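Local coordinates for protein DUF199/WhiA (Thermotoga maritima, PDB 3HYI) that probably acts in bacterial cell division and chromosome segregation as a DNA-binding protein with a degenerate homing-endonuclease domain, at residues E15-V20 and F114-F119; K67-P72 and E97-I102; R230-I235 and L253-N258; R249-V254 and Y278-R283. All blocks are in the same frame, centred on the assembly; numbering follows the deposited sequence. Where two conformers were deposited one is given.

Contact 1. Residues E15-V20 and F114-F119; sequences EELVNV and FLRGLF
The R116 guanidinium is bonded through all three nitrogens, NE to E31 OE2 of helix 25-39 in a salt bridge and NH1 to the backbone O of I185 among them, while V20 lies over one face. This is the degenerate LAGLIDADG homing endonuclease domain. Helix 108-122, which carries the sequence FLRGLF here, probably bears a LAGLIDADG motif. Segment 15-20 begins on the last residues of helix 9-16 and then turns back through a type I beta turn from L17 to V20. A weak bond closes the turn, 3.4 Å from V20 N to L17 O.

The turn brings L17 and V20 toward the same helix. V20 CG1 sits over the centre of one guanidinium face, 4.0 Å from R116 CZ. It lies anti to its own backbone N, at a chi1 of 163°. The R116 chain comes from the opposite direction and bends at chi3 (55°), which turns the flat head to the valine. The bonds to its nitrogens probably fix the rotation of the guanidinium. R61 of helix 56-68 holds the end of the turn by bonding to the backbone O of both V18 and V20.

L17 reaches two residues one helical turn apart. Its CD1 is 4.3 Å from R116 CG. The leucine crosses F119 at about a right angle, with L17 CD1 4.2 Å from F119 CD1.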
loop_
_atom_site.group_PDB
_atom_site.type_symbol
_atom_site.label_atom_id
_atom_site.label_comp_id
_atom_site.label_asym_id
_atom_site.label_seq_id
_atom_site.Cartn_x
_atom_site.Cartn_y
_atom_site.Cartn_z
ATOM N N GLU A 15 16.454 -3.644 -11.334
ATOM C CA GLU A 15 17.916 -3.760 -11.280
ATOM C C GLU A 15 18.389 -5.066 -10.635
ATOM O O GLU A 15 19.418 -5.612 -11.025
ATOM C CB GLU A 15 18.523 -2.572 -10.528
ATOM C CG GLU A 15 18.532 -1.276 -11.327
ATOM C CD GLU A 15 18.975 -0.085 -10.509
ATOM O OE1 GLU A 15 18.827 -0.114 -9.267
ATOM O OE2 GLU A 15 19.472 0.891 -11.112
ATOM N N GLU A 16 17.642 -5.559 -9.646
ATOM C CA GLU A 16 17.953 -6.846 -9.008
ATOM C C GLU A 16 17.833 -8.030 -9.972
ATOM O O GLU A 16 18.445 -9.074 -9.753
ATOM C CB GLU A 16 17.037 -7.101 -7.801
ATOM C CG GLU A 16 17.380 -6.294 -6.560
ATOM C CD GLU A 16 16.776 -6.878 -5.286
ATOM O OE1 GLU A 16 16.803 -8.115 -5.111
ATOM O OE2 GLU A 16 16.286 -6.096 -4.448
ATOM N N LEU A 17 17.040 -7.863 -11.028
ATOM C CA LEU A 17 16.744 -8.949 -11.959
ATOM C C LEU A 17 17.688 -9.037 -13.162
ATOM O O LEU A 17 17.644 -10.016 -13.904
ATOM C CB LEU A 17 15.304 -8.818 -12.449
ATOM C CG LEU A 17 14.234 -8.802 -11.352
ATOM C CD1 LEU A 17 12.851 -8.605 -11.957
ATOM C CD2 LEU A 17 14.286 -10.083 -10.526
ATOM N N VAL A 18 18.542 -8.034 -13.349
ATOM C CA VAL A 18 19.397 -7.957 -14.540
ATOM C C VAL A 18 20.373 -9.139 -14.661
ATOM O O VAL A 18 20.675 -9.576 -15.774
ATOM C CB VAL A 18 20.182 -6.614 -14.585
ATOM C CG1 VAL A 18 21.198 -6.604 -15.723
ATOM C CG2 VAL A 18 19.220 -5.447 -14.731
ATOM N N ASN A 19 20.848 -9.652 -13.525
ATOM C CA ASN A 19 21.827 -10.747 -13.501
ATOM C C ASN A 19 21.331 -12.036 -12.832
ATOM O O ASN A 19 22.137 -12.886 -12.451
ATOM C CB ASN A 19 23.117 -10.275 -12.825
ATOM C CG ASN A 19 23.832 -9.208 -13.626
ATOM O OD1 ASN A 19 24.217 -9.434 -14.774
ATOM N ND2 ASN A 19 24.013 -8.036 -13.025
ATOM N N VAL A 20 20.014 -12.185 -12.699
ATOM C CA VAL A 20 19.417 -13.442 -12.238
ATOM C C VAL A 20 19.870 -14.582 -13.169
ATOM O O VAL A 20 20.011 -14.368 -14.368
ATOM C CB VAL A 20 17.866 -13.343 -12.206
ATOM C CG1 VAL A 20 17.216 -14.725 -12.136
ATOM C CG2 VAL A 20 17.418 -12.481 -11.033
ATOM N N PHE A 114 8.941 -16.446 -17.984
ATOM C CA PHE A 114 7.997 -15.667 -18.785
ATOM C C PHE A 114 7.476 -14.469 -17.994
ATOM O O PHE A 114 7.408 -13.358 -18.520
ATOM C CB PHE A 114 6.837 -16.563 -19.235
ATOM C CG PHE A 114 5.825 -15.877 -20.116
ATOM C CD1 PHE A 114 6.157 -15.486 -21.408
ATOM C CD2 PHE A 114 4.530 -15.656 -19.665
ATOM C CE1 PHE A 114 5.219 -14.867 -22.229
ATOM C CE2 PHE A 114 3.589 -15.040 -20.480
ATOM C CZ PHE A 114 3.937 -14.645 -21.766
ATOM N N LEU A 115 7.118 -14.702 -16.732
ATOM C CA LEU A 115 6.670 -13.630 -15.838
ATOM C C LEU A 115 7.734 -12.555 -15.644
ATOM O O LEU A 115 7.421 -11.364 -15.641
ATOM C CB LEU A 115 6.277 -14.185 -14.463
ATOM C CG LEU A 115 4.892 -14.807 -14.312
ATOM C CD1 LEU A 115 4.736 -15.320 -12.890
ATOM C CD2 LEU A 115 3.793 -13.807 -14.652
ATOM N N ARG A 116 8.982 -12.983 -15.462
ATOM C CA ARG A 116 10.099 -12.056 -15.300
ATOM C C ARG A 116 10.245 -11.162 -16.533
ATOM O O ARG A 116 10.432 -9.955 -16.410
ATOM C CB ARG A 116 11.401 -12.817 -15.029
ATOM C CG ARG A 116 12.597 -11.914 -14.759
ATOM C CD ARG A 116 13.730 -12.650 -14.059
ATOM N NE ARG A 116 14.141 -13.844 -14.792
ATOM C CZ ARG A 116 13.929 -15.105 -14.416
ATOM N NH1 ARG A 116 13.318 -15.407 -13.275
ATOM N NH2 ARG A 116 14.348 -16.086 -15.203
ATOM N N GLY A 117 10.152 -11.763 -17.718
ATOM C CA GLY A 117 10.184 -11.017 -18.971
ATOM C C GLY A 117 9.031 -10.038 -19.107
ATOM O O GLY A 117 9.235 -8.885 -19.485
ATOM N N LEU A 118 7.820 -10.504 -18.801
ATOM C CA LEU A 118 6.620 -9.657 -18.831
ATOM C C LEU A 118 6.751 -8.442 -17.916
ATOM O O LEU A 118 6.397 -7.325 -18.295
ATOM C CB LEU A 118 5.379 -10.457 -18.419
ATOM C CG LEU A 118 4.748 -11.408 -19.440
ATOM C CD1 LEU A 118 3.530 -12.091 -18.828
ATOM C CD2 LEU A 118 4.361 -10.672 -20.721
ATOM N N PHE A 119 7.257 -8.679 -16.711
ATOM C CA PHE A 119 7.382 -7.646 -15.692
ATOM C C PHE A 119 8.472 -6.629 -16.012
ATOM O O PHE A 119 8.257 -5.422 -15.886
ATOM C CB PHE A 119 7.668 -8.287 -14.333
ATOM C CG PHE A 119 7.858 -7.293 -13.228
ATOM C CD1 PHE A 119 9.131 -6.953 -12.792
ATOM C CD2 PHE A 119 6.763 -6.683 -12.634
ATOM C CE1 PHE A 119 9.309 -6.037 -11.776
ATOM C CE2 PHE A 119 6.934 -5.758 -11.612
ATOM C CZ PHE A 119 8.207 -5.436 -11.181
#

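Contact 2. Residues K67-P72 and E97-I102; sequences KYLSKP and ESFMVI
L69 and F99 are the closest pair of the two backbones, yet their CA atoms stand 10.1 Å apart, so the contact is made by side chains alone. The contact lies in the LAGLIDADG-like part of the protein. On one side helix 56-68 finishes in a Schellman motif, where S70 has a positive phi of 59°. S70 N bonds back to K67 O at 3.1 Å. On the other side is the loop between strand 88-94 and helix 108-122. Residues 97-99 there have helical angles, and M100 N bonds to E97 O at 3.1 Å.

F99 does most of the bridging. Its CG is anti to its carbonyl carbon (chi1 -65°), and the ring end comes nearer to segment 67-72 than the backbone does. Two apolar groups meet this end. L69 CD1 lies 4.2 Å from F99 CE2. The aliphatic part of K71 supplies the other. The F99 ring also touches L32 of helix 25-39 and M66 of helix 56-68, so the loop is packed onto both helices.

The K71 side chain also passes within about 3 Å of a bound glycerol, probably from the crystallisation liquor. K71 CG meets the edge of the phenyl ring, near the ring plane, 4.2 Å from F99 CZ.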
loop_
_atom_site.group_PDB
_atom_site.type_symbol
_atom_site.label_atom_id
_atom_site.label_comp_id
_atom_site.label_asym_id
_atom_site.label_seq_id
_atom_site.Cartn_x
_atom_site.Cartn_y
_atom_site.Cartn_z
ATOM N N LYS A 67 22.698 -12.438 -25.595
ATOM C CA LYS A 67 24.082 -12.886 -25.458
ATOM C C LYS A 67 24.144 -14.368 -25.086
ATOM O O LYS A 67 24.968 -15.111 -25.619
ATOM C CB LYS A 67 24.790 -12.042 -24.399
ATOM C CG LYS A 67 26.196 -12.486 -24.023
ATOM C CD LYS A 67 26.723 -11.617 -22.888
ATOM C CE LYS A 67 27.913 -12.246 -22.186
ATOM N NZ LYS A 67 29.172 -12.043 -22.946
ATOM N N TYR A 68 23.277 -14.786 -24.165
ATOM C CA TYR A 68 23.166 -16.195 -23.792
ATOM C C TYR A 68 22.879 -17.059 -25.021
ATOM O O TYR A 68 23.456 -18.136 -25.173
ATOM C CB TYR A 68 22.071 -16.401 -22.733
ATOM C CG TYR A 68 21.892 -17.850 -22.311
ATOM C CD1 TYR A 68 21.202 -18.753 -23.120
ATOM C CD2 TYR A 68 22.413 -18.318 -21.105
ATOM C CE1 TYR A 68 21.042 -20.076 -22.748
ATOM C CE2 TYR A 68 22.250 -19.650 -20.723
ATOM C CZ TYR A 68 21.563 -20.519 -21.551
ATOM O OH TYR A 68 21.393 -21.834 -21.187
ATOM N N LEU A 69 21.993 -16.573 -25.890
ATOM C CA LEU A 69 21.574 -17.298 -27.095
ATOM C C LEU A 69 22.515 -17.103 -28.296
ATOM O O LEU A 69 22.329 -17.737 -29.329
ATOM C CB LEU A 69 20.150 -16.877 -27.483
ATOM C CG LEU A 69 19.048 -17.209 -26.466
ATOM C CD1 LEU A 69 17.779 -16.393 -26.724
ATOM C CD2 LEU A 69 18.744 -18.704 -26.467
ATOM N N SER A 70 23.516 -16.235 -28.152
ATOM C CA SER A 70 24.445 -15.886 -29.236
ATOM C C SER A 70 23.717 -15.301 -30.452
ATOM O O SER A 70 23.982 -15.683 -31.596
ATOM C CB SER A 70 25.303 -17.093 -29.648
ATOM O OG SER A 70 25.986 -17.639 -28.534
ATOM N N LYS A 71 22.802 -14.371 -30.186
ATOM C CA LYS A 71 22.040 -13.696 -31.233
ATOM C C LYS A 71 22.391 -12.204 -31.253
ATOM O O LYS A 71 22.423 -11.564 -30.200
ATOM C CB LYS A 71 20.543 -13.882 -30.997
ATOM C CG LYS A 71 20.059 -15.327 -31.129
ATOM C CD LYS A 71 19.828 -15.716 -32.577
ATOM C CE LYS A 71 19.220 -17.110 -32.697
ATOM N NZ LYS A 71 20.197 -18.199 -32.395
ATOM N N PRO A 72 22.660 -11.645 -32.449
ATOM C CA PRO A 72 23.053 -10.243 -32.558
ATOM C C PRO A 72 21.892 -9.265 -32.394
ATOM O O PRO A 72 20.796 -9.512 -32.903
ATOM C CB PRO A 72 23.608 -10.153 -33.985
ATOM C CG PRO A 72 22.849 -11.177 -34.738
ATOM C CD PRO A 72 22.617 -12.304 -33.768
ATOM N N GLU A 97 13.050 -18.368 -35.431
ATOM C CA GLU A 97 11.819 -19.145 -35.233
ATOM C C GLU A 97 11.834 -19.916 -33.907
ATOM O O GLU A 97 10.781 -20.219 -33.344
ATOM C CB GLU A 97 11.584 -20.105 -36.405
ATOM C CG GLU A 97 11.543 -19.412 -37.767
ATOM C CD GLU A 97 11.002 -20.291 -38.880
ATOM O OE1 GLU A 97 10.934 -21.526 -38.704
ATOM O OE2 GLU A 97 10.644 -19.735 -39.940
ATOM N N SER A 98 13.035 -20.221 -33.418
ATOM C CA SER A 98 13.216 -20.836 -32.103
ATOM C C SER A 98 12.590 -20.015 -30.970
ATOM O O SER A 98 12.130 -20.585 -29.977
ATOM C CB SER A 98 14.707 -21.043 -31.822
ATOM O OG SER A 98 15.400 -19.805 -31.818
ATOM N N PHE A 99 12.573 -18.689 -31.119
ATOM C CA PHE A 99 11.953 -17.795 -30.131
ATOM C C PHE A 99 10.482 -18.140 -29.865
ATOM O O PHE A 99 10.013 -18.028 -28.730
ATOM C CB PHE A 99 12.007 -16.323 -30.578
ATOM C CG PHE A 99 13.397 -15.730 -30.679
ATOM C CD1 PHE A 99 13.560 -14.474 -31.252
ATOM C CD2 PHE A 99 14.531 -16.398 -30.213
ATOM C CE1 PHE A 99 14.814 -13.890 -31.361
ATOM C CE2 PHE A 99 15.792 -15.816 -30.322
ATOM C CZ PHE A 99 15.931 -14.563 -30.896
ATOM N N MET A 100 9.761 -18.533 -30.913
ATOM C CA MET A 100 8.310 -18.740 -30.837
ATOM C C MET A 100 7.885 -20.188 -30.568
ATOM O O MET A 100 6.689 -20.473 -30.497
ATOM C CB MET A 100 7.651 -18.263 -32.138
ATOM C CG MET A 100 7.933 -16.807 -32.504
ATOM S SD MET A 100 7.348 -15.612 -31.283
ATOM C CE MET A 100 8.769 -15.470 -30.218
ATOM N N VAL A 101 8.847 -21.096 -30.408
ATOM C CA VAL A 101 8.545 -22.521 -30.236
ATOM C C VAL A 101 8.173 -22.891 -28.791
ATOM O O VAL A 101 7.529 -23.916 -28.560
ATOM C CB VAL A 101 9.725 -23.403 -30.724
ATOM C CG1 VAL A 101 9.407 -24.884 -30.569
ATOM C CG2 VAL A 101 10.050 -23.093 -32.178
ATOM N N ILE A 102 8.563 -22.061 -27.825
ATOM C CA ILE A 102 8.319 -22.358 -26.404
ATOM C C ILE A 102 6.856 -22.151 -25.990
ATOM O O ILE A 102 6.204 -21.197 -26.421
ATOM C CB ILE A 102 9.258 -21.532 -25.466
ATOM C CG1 ILE A 102 10.377 -22.415 -24.902
ATOM C CG2 ILE A 102 8.494 -20.943 -24.283
ATOM C CD1 ILE A 102 11.398 -22.855 -25.929
#

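Contact 3. Residues R230-I235 and L253-N258; sequences RAIELI and LVRLRN
I232 and L256 mark where helices 230-235 and 253-257 come nearest, with segment axes 10.1 Å apart and running at 114° to each other. Both belong to the C-terminal helix-turn-helix domain. The join is mostly hydrocarbon and centres on I232, which uses two branches.

The delta branch meets R255. I232 CD1 lies only 3.4 Å from R255 CG, a tight fit, and the two side chains cross at about a right angle. The other branch, CG2, slides past L256 in the opposite direction, with I232 CG2 3.8 Å from L256 CD1. The E233 chain bends at chi2 and lays its carboxylate beside the same methyl, L256 CD1 being 3.9 Å from E233 CD. With an alanine in place of I232 both branches would go, and the aliphatic stem of R255 and the methyls of L256 would probably be left without their apolar partner.

R255 presents its stem to I232 and then turns away, because the chain bends at chi2 (82°) and chi3. Its head folds back to the residue after its own helix: R255 NH2 donates to N258 O at 2.9 Å. NH2 also bonds to L261 O, and NH1 bonds to OE1 of Q228, one turn before I232 on helix 207-238. The arginine thus links the two helices and the loop that follows. N258 folds back as well. Its ND2 donates to V254 O at 2.8 Å, in the carbonyl plane and on a lone pair.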
loop_
_atom_site.group_PDB
_atom_site.type_symbol
_atom_site.label_atom_id
_atom_site.label_comp_id
_atom_site.label_asym_id
_atom_site.label_seq_id
_atom_site.Cartn_x
_atom_site.Cartn_y
_atom_site.Cartn_z
ATOM N N ARG A 230 -19.571 17.255 43.814
ATOM C CA ARG A 230 -19.136 17.515 45.192
ATOM C C ARG A 230 -18.793 18.992 45.430
ATOM O O ARG A 230 -19.188 19.569 46.445
ATOM C CB ARG A 230 -17.930 16.641 45.550
ATOM C CG ARG A 230 -17.603 16.619 47.035
ATOM N N ALA A 231 -18.064 19.595 44.493
ATOM C CA ALA A 231 -17.698 21.015 44.583
ATOM C C ALA A 231 -18.929 21.924 44.587
ATOM O O ALA A 231 -19.000 22.884 45.350
ATOM C CB ALA A 231 -16.769 21.396 43.432
ATOM N N ILE A 232 -19.894 21.610 43.728
ATOM C CA ILE A 232 -21.142 22.367 43.648
ATOM C C ILE A 232 -21.964 22.233 44.932
ATOM O O ILE A 232 -22.569 23.204 45.388
ATOM C CB ILE A 232 -21.989 21.912 42.440
ATOM C CG1 ILE A 232 -21.280 22.279 41.134
ATOM C CG2 ILE A 232 -23.365 22.552 42.466
ATOM C CD1 ILE A 232 -21.837 21.579 39.933
ATOM N N GLU A 233 -21.971 21.032 45.510
ATOM C CA GLU A 233 -22.722 20.756 46.740
ATOM C C GLU A 233 -22.163 21.549 47.921
ATOM O O GLU A 233 -22.920 22.085 48.724
ATOM C CB GLU A 233 -22.694 19.261 47.090
ATOM C CG GLU A 233 -23.209 18.305 46.007
ATOM C CD GLU A 233 -24.715 18.173 45.965
ATOM O OE1 GLU A 233 -25.416 19.150 46.316
ATOM O OE2 GLU A 233 -25.199 17.088 45.566
ATOM N N LEU A 234 -20.837 21.598 48.029
ATOM C CA LEU A 234 -20.166 22.349 49.096
ATOM C C LEU A 234 -20.487 23.838 49.023
ATOM O O LEU A 234 -20.785 24.464 50.042
ATOM C CB LEU A 234 -18.649 22.149 49.024
ATOM C CG LEU A 234 -18.120 20.784 49.465
ATOM C CD1 LEU A 234 -16.676 20.608 49.033
ATOM C CD2 LEU A 234 -18.249 20.612 50.974
ATOM N N ILE A 235 -20.424 24.393 47.815
ATOM C CA ILE A 235 -20.720 25.808 47.579
ATOM C C ILE A 235 -22.178 26.117 47.901
ATOM O O ILE A 235 -22.482 27.143 48.514
ATOM C CB ILE A 235 -20.436 26.209 46.109
ATOM C CG1 ILE A 235 -18.934 26.170 45.819
ATOM C CG2 ILE A 235 -20.978 27.606 45.808
ATOM C CD1 ILE A 235 -18.604 26.252 44.341
ATOM N N LEU A 253 -25.726 24.928 38.325
ATOM C CA LEU A 253 -27.105 24.439 38.271
ATOM C C LEU A 253 -27.305 23.347 37.216
ATOM O O LEU A 253 -27.898 22.308 37.499
ATOM C CB LEU A 253 -28.077 25.594 38.000
ATOM C CG LEU A 253 -28.292 26.606 39.129
ATOM C CD1 LEU A 253 -29.220 27.714 38.665
ATOM C CD2 LEU A 253 -28.842 25.933 40.377
ATOM N N VAL A 254 -26.811 23.590 36.005
ATOM C CA VAL A 254 -26.960 22.638 34.901
ATOM C C VAL A 254 -26.273 21.297 35.194
ATOM O O VAL A 254 -26.830 20.239 34.903
ATOM C CB VAL A 254 -26.449 23.238 33.560
ATOM C CG1 VAL A 254 -26.138 22.151 32.553
ATOM C CG2 VAL A 254 -27.482 24.201 32.989
ATOM N N ARG A 255 -25.078 21.346 35.778
ATOM C CA ARG A 255 -24.382 20.131 36.211
ATOM C C ARG A 255 -25.197 19.375 37.266
ATOM O O ARG A 255 -25.364 18.161 37.175
ATOM C CB ARG A 255 -22.999 20.476 36.776
ATOM C CG ARG A 255 -22.236 19.304 37.413
ATOM C CD ARG A 255 -21.516 18.437 36.386
ATOM N NE ARG A 255 -22.403 17.519 35.676
ATOM C CZ ARG A 255 -22.015 16.667 34.728
ATOM N NH1 ARG A 255 -20.746 16.597 34.341
ATOM N NH2 ARG A 255 -22.909 15.880 34.157
ATOM N N LEU A 256 -25.695 20.105 38.260
ATOM C CA LEU A 256 -26.406 19.503 39.389
ATOM C C LEU A 256 -27.741 18.900 38.956
ATOM O O LEU A 256 -28.164 17.869 39.485
ATOM C CB LEU A 256 -26.629 20.546 40.495
ATOM C CG LEU A 256 -26.745 20.015 41.924
ATOM C CD1 LEU A 256 -25.435 19.367 42.359
ATOM C CD2 LEU A 256 -27.125 21.135 42.880
ATOM N N ARG A 257 -28.392 19.541 37.989
ATOM C CA ARG A 257 -29.672 19.067 37.469
ATOM C C ARG A 257 -29.500 17.983 36.403
ATOM O O ARG A 257 -30.438 17.232 36.128
ATOM C CB ARG A 257 -30.483 20.239 36.908
ATOM C CG ARG A 257 -30.942 21.224 37.980
ATOM C CD ARG A 257 -31.757 22.369 37.395
ATOM N NE ARG A 257 -32.048 23.393 38.398
ATOM N N ASN A 258 -28.309 17.908 35.809
ATOM C CA ASN A 258 -28.012 16.917 34.769
ATOM C C ASN A 258 -26.688 16.220 35.054
ATOM O O ASN A 258 -25.690 16.501 34.400
ATOM C CB ASN A 258 -27.939 17.582 33.391
ATOM C CG ASN A 258 -29.181 18.380 33.056
ATOM O OD1 ASN A 258 -30.084 17.882 32.385
ATOM N ND2 ASN A 258 -29.231 19.627 33.517
#

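Contact 4. Residues R249-V254 and Y278-R283; sequences RRVALV and YSKLKR
V251 is held between K280 and L281, touching a different one with each methyl. V251 CG2 lies 3.6 Å from K280 CD, and the two side chains cross at about a right angle. V251 CG1 lies 3.9 Å from L281 CD2 and equally far from L281 CG. The valine has CG1 anti to its backbone N (chi1 170°), which sends one methyl to each neighbour. The backbones are close here, with the CA atoms of V251 and L281 7.2 Å apart.

Helix 246-257 is thus packed against helix 274-288 in the C-terminal helix-turn-helix domain. The latter helix falls within the predicted DNA-binding motif and follows helix 263-268 in it. It is therefore probably the recognition helix. L270, I277 and I284 also pack on V251, and L263 packs on L281. A serine in place of V251 would probably leave K280 and L281 without their apolar partner and put a hydroxyl in this greasy setting.

K280 gives only its aliphatic part to the valine. Its chain then bends at chi3 and chi4, and NZ leads away to a salt bridge with OD2 of D247, one turn before V251. R283 NH2 reaches the same oxygen, so one carboxylate serves two cations. The chemistry is therefore divided: hydrocarbon packs inside, and at its margin shared charge ties the two helices, probably keeping D247 ionised.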
loop_
_atom_site.group_PDB
_atom_site.type_symbol
_atom_site.label_atom_id
_atom_site.label_comp_id
_atom_site.label_asym_id
_atom_site.label_seq_id
_atom_site.Cartn_x
_atom_site.Cartn_y
_atom_site.Cartn_z
ATOM N N ARG A 249 -22.769 30.331 38.081
ATOM C CA ARG A 249 -24.012 29.910 38.718
ATOM C C ARG A 249 -24.847 29.009 37.813
ATOM O O ARG A 249 -25.371 27.991 38.263
ATOM C CB ARG A 249 -24.833 31.124 39.130
ATOM C CG ARG A 249 -26.158 30.777 39.777
ATOM C CD ARG A 249 -26.896 32.030 40.163
ATOM N NE ARG A 249 -27.324 32.761 38.974
ATOM C CZ ARG A 249 -28.448 32.527 38.299
ATOM N NH1 ARG A 249 -29.298 31.582 38.698
ATOM N NH2 ARG A 249 -28.735 33.249 37.220
ATOM N N ARG A 250 -24.971 29.395 36.545
ATOM C CA ARG A 250 -25.730 28.616 35.568
ATOM C C ARG A 250 -25.081 27.265 35.293
ATOM O O ARG A 250 -25.776 26.265 35.105
ATOM C CB ARG A 250 -25.872 29.388 34.256
ATOM C CG ARG A 250 -26.693 30.658 34.378
ATOM C CD ARG A 250 -26.994 31.243 33.009
ATOM N NE ARG A 250 -25.814 31.866 32.404
ATOM C CZ ARG A 250 -25.348 33.077 32.714
ATOM N NH1 ARG A 250 -25.946 33.825 33.641
ATOM N NH2 ARG A 250 -24.268 33.548 32.096
ATOM N N VAL A 251 -23.749 27.247 35.264
ATOM C CA VAL A 251 -22.981 26.021 35.039
ATOM C C VAL A 251 -23.126 25.042 36.209
ATOM O O VAL A 251 -23.241 23.830 35.999
ATOM C CB VAL A 251 -21.486 26.341 34.795
ATOM C CG1 VAL A 251 -20.639 25.073 34.802
ATOM C CG2 VAL A 251 -21.319 27.091 33.477
ATOM N N ALA A 252 -23.124 25.576 37.431
ATOM C CA ALA A 252 -23.321 24.772 38.640
ATOM C C ALA A 252 -24.708 24.140 38.668
ATOM O O ALA A 252 -24.848 22.963 38.991
ATOM C CB ALA A 252 -23.105 25.623 39.887
ATOM N N LEU A 253 -25.726 24.928 38.325
ATOM C CA LEU A 253 -27.105 24.439 38.271
ATOM C C LEU A 253 -27.305 23.347 37.216
ATOM O O LEU A 253 -27.898 22.308 37.499
ATOM C CB LEU A 253 -28.077 25.594 38.000
ATOM C CG LEU A 253 -28.292 26.606 39.129
ATOM C CD1 LEU A 253 -29.220 27.714 38.665
ATOM C CD2 LEU A 253 -28.842 25.933 40.377
ATOM N N VAL A 254 -26.811 23.590 36.005
ATOM C CA VAL A 254 -26.960 22.638 34.901
ATOM C C VAL A 254 -26.273 21.297 35.194
ATOM O O VAL A 254 -26.830 20.239 34.903
ATOM C CB VAL A 254 -26.449 23.238 33.560
ATOM C CG1 VAL A 254 -26.138 22.151 32.553
ATOM C CG2 VAL A 254 -27.482 24.201 32.989
ATOM N N TYR A 278 -15.897 23.417 30.727
ATOM C CA TYR A 278 -14.902 22.739 31.528
ATOM C C TYR A 278 -14.025 23.716 32.325
ATOM O O TYR A 278 -13.688 23.441 33.477
ATOM C CB TYR A 278 -14.048 21.847 30.640
ATOM C CG TYR A 278 -12.972 21.166 31.412
ATOM C CD1 TYR A 278 -13.289 20.190 32.349
ATOM C CD2 TYR A 278 -11.642 21.522 31.245
ATOM C CE1 TYR A 278 -12.304 19.567 33.086
ATOM C CE2 TYR A 278 -10.645 20.906 31.974
ATOM C CZ TYR A 278 -10.981 19.929 32.894
ATOM O OH TYR A 278 -9.990 19.312 33.621
ATOM N N SER A 279 -13.661 24.845 31.710
ATOM C CA SER A 279 -12.882 25.883 32.388
ATOM C C SER A 279 -13.673 26.457 33.559
ATOM O O SER A 279 -13.117 26.740 34.620
ATOM C CB SER A 279 -12.516 27.007 31.417
ATOM O OG SER A 279 -11.741 26.517 30.337
ATOM N N LYS A 280 -14.974 26.629 33.351
ATOM C CA LYS A 280 -15.858 27.158 34.384
ATOM C C LYS A 280 -16.037 26.195 35.547
ATOM O O LYS A 280 -16.099 26.615 36.704
ATOM C CB LYS A 280 -17.217 27.500 33.789
ATOM C CG LYS A 280 -17.198 28.794 33.037
ATOM C CD LYS A 280 -18.498 29.010 32.305
ATOM C CE LYS A 280 -18.265 29.767 31.019
ATOM N NZ LYS A 280 -17.705 31.124 31.276
ATOM N N LEU A 281 -16.132 24.906 35.231
ATOM C CA LEU A 281 -16.187 23.867 36.252
ATOM C C LEU A 281 -14.902 23.822 37.083
ATOM O O LEU A 281 -14.955 23.585 38.290
ATOM C CB LEU A 281 -16.466 22.501 35.617
ATOM C CG LEU A 281 -17.924 22.280 35.202
ATOM C CD1 LEU A 281 -18.039 21.127 34.217
ATOM C CD2 LEU A 281 -18.803 22.038 36.429
ATOM N N LYS A 282 -13.757 24.055 36.440
ATOM C CA LYS A 282 -12.468 24.115 37.145
ATOM C C LYS A 282 -12.428 25.274 38.145
ATOM O O LYS A 282 -11.913 25.129 39.255
ATOM C CB LYS A 282 -11.312 24.246 36.154
ATOM C CG LYS A 282 -11.124 23.034 35.256
ATOM N N ARG A 283 -12.974 26.422 37.745
ATOM C CA ARG A 283 -13.101 27.573 38.642
ATOM C C ARG A 283 -13.997 27.268 39.837
ATOM O O ARG A 283 -13.688 27.650 40.967
ATOM C CB ARG A 283 -13.667 28.782 37.898
ATOM C CG ARG A 283 -12.689 29.439 36.940
ATOM C CD ARG A 283 -13.048 30.902 36.718
ATOM N NE ARG A 283 -14.074 31.077 35.690
ATOM C CZ ARG A 283 -14.980 32.056 35.666
ATOM N NH1 ARG A 283 -15.047 32.968 36.633
ATOM N NH2 ARG A 283 -15.849 32.114 34.667
#

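The four contacts form two groups at opposite ends of an elongated chain. Contacts 1 and 2 lie in the LAGLIDADG-like region, with centres about 17 Å apart. Contact 2 is nested inside the loop closed by contact 1. Both have neighbours on helices 25-39 and 56-68. Contacts 3 and 4 come later along the chain, in the helix-turn-helix domain. Their centres are about 8 Å apart, and both use helix 246-257, sharing L253 and V254. They touch where I232 CD1 meets A252 O at 3.4 Å. Between the groups, centres lie about 70 to 90 Å apart. The LAGLIDADG-like region and the helix-turn-helix domain are therefore packed separately, with no contact of one group touching the other.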